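Local coordinates for BH0493 protein (Bacillus halodurans C-125, PDB 2QEE) that binds zinc and is probably a metal-dependent enzyme of the amidohydrolase superfamily, at residues A281-V286 with V300-R305. Numbering follows the deposited sequence.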
# COMPACT_ATOMS: atom_id res chain seq x y z
N ALA C 281 9.22 1.79 10.15
CA ALA C 281 9.53 2.04 11.58
C ALA C 281 8.34 1.58 12.42
O ALA C 281 7.16 1.53 11.95
CB ALA C 281 9.80 3.62 11.86
N SER C 282 8.60 1.30 13.71
CA SER C 282 7.50 1.18 14.69
C SER C 282 6.91 2.58 14.94
O SER C 282 7.65 3.55 14.96
CB SER C 282 8.03 0.68 16.05
OG SER C 282 6.94 0.63 16.97
N MET C 283 5.60 2.63 15.20
CA MET C 283 4.98 3.91 15.58
C MET C 283 5.10 4.13 17.10
O MET C 283 4.77 5.21 17.57
CB MET C 283 3.51 4.01 15.16
CG MET C 283 3.29 3.79 13.63
SD MET C 283 4.16 5.04 12.64
CE MET C 283 3.32 6.52 13.22
N ASP C 284 5.58 3.14 17.85
CA ASP C 284 5.54 3.24 19.31
C ASP C 284 6.23 4.48 19.88
O ASP C 284 5.71 5.12 20.84
CB ASP C 284 6.17 1.98 19.93
CG ASP C 284 5.30 0.72 19.80
OD1 ASP C 284 4.22 0.78 19.16
OD2 ASP C 284 5.72 -0.34 20.32
N GLY C 285 7.41 4.82 19.35
CA GLY C 285 8.20 5.92 19.95
C GLY C 285 7.49 7.22 19.71
O GLY C 285 7.52 8.14 20.57
N VAL C 286 6.96 7.37 18.50
CA VAL C 286 6.24 8.61 18.12
C VAL C 286 4.98 8.75 18.96
O VAL C 286 4.69 9.83 19.49
CB VAL C 286 5.85 8.66 16.61
CG1 VAL C 286 5.18 10.00 16.31
CG2 VAL C 286 7.11 8.41 15.72
N VAL C 300 6.19 15.55 11.84
CA VAL C 300 6.75 14.23 11.44
C VAL C 300 6.48 13.96 9.99
O VAL C 300 5.38 14.26 9.50
CB VAL C 300 6.09 13.11 12.29
CG1 VAL C 300 6.59 11.65 11.88
CG2 VAL C 300 6.38 13.31 13.79
N THR C 301 7.49 13.44 9.32
CA THR C 301 7.35 12.84 8.00
C THR C 301 8.06 11.47 8.06
O THR C 301 9.06 11.33 8.81
CB THR C 301 7.89 13.76 6.88
OG1 THR C 301 7.35 13.37 5.60
CG2 THR C 301 9.44 13.81 6.78
N MET C 302 7.58 10.50 7.27
CA MET C 302 8.16 9.14 7.38
C MET C 302 8.53 8.64 6.01
O MET C 302 7.91 9.03 5.01
CB MET C 302 7.25 8.14 8.09
CG MET C 302 7.01 8.53 9.56
SD MET C 302 6.05 7.42 10.53
CE MET C 302 7.42 6.23 10.97
N LEU C 303 9.54 7.78 5.97
CA LEU C 303 10.10 7.44 4.64
C LEU C 303 9.47 6.19 3.98
O LEU C 303 9.53 6.06 2.74
CB LEU C 303 11.62 7.24 4.76
CG LEU C 303 12.43 7.18 3.46
CD1 LEU C 303 12.27 8.37 2.52
CD2 LEU C 303 13.98 7.02 3.86
N SER C 304 8.99 5.27 4.80
CA SER C 304 8.44 3.98 4.25
C SER C 304 6.99 4.23 3.74
O SER C 304 6.16 4.79 4.47
CB SER C 304 8.47 2.90 5.35
OG SER C 304 7.78 1.71 4.89
N ARG C 305 6.67 3.64 2.57
CA ARG C 305 5.30 3.68 2.07
C ARG C 305 4.38 3.07 3.12
O ARG C 305 3.24 3.51 3.30
CB ARG C 305 5.18 2.86 0.76
CG ARG C 305 3.79 2.97 0.14
CD ARG C 305 3.72 1.99 -1.06
NE ARG C 305 2.39 2.15 -1.66
CZ ARG C 305 1.78 1.21 -2.37
NH1 ARG C 305 2.39 0.04 -2.57
NH2 ARG C 305 0.61 1.49 -2.94
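M302 lays the sulfur end of its side chain over that of M283 and against the methyl of A281, joining the turn that leads into helix 284-292 to strand 298-302. This joins a loop and the helix it enters to a strand, in the beta/alpha barrel expected of an amidohydrolase: the strand is parallel to its neighbours 257-264 and 321-323, and helix 308-317 packs on M283, V286 and V300. The zinc lies about 13 Å from the side chain of M302, so the contact does not form part of the metal site.

The two thioethers pass at a slant, SD of M283 to SD of M302 at 3.7 Å. M283 starts beside its own backbone N (chi1 -56°) and bends again at chi2 and chi3, a folded course that brings its sulfur round to the strand although its CB does not point there. M302 runs extended through chi2, then turns at chi3 (83°), which sets its CE 3.6 Å from CB of A281. Flexible, polarisable methionine suits such an irregular join, while alanine leaves room for the methyl that abuts it. An alanine in place of M302 would remove the sulfur and terminal methyl, and would probably open a gap beside A281 and leave M283 freer to turn.

Farther along, V286 and V300 meet more loosely, with CG1 of V286 4.3 Å from CG2 of V300; their branched side chains face each other between helix and strand, as suits two buried apolar positions, and I261 and L314 also pack on V286. No hydrogen bond links the two segments. The turn into the helix is instead fixed from within, where S282 acts as a cap: its OG accepts a hydrogen bond from the backbone N-H of D284, N to OG 3.0 Å, with an N-H...OG angle of 166°.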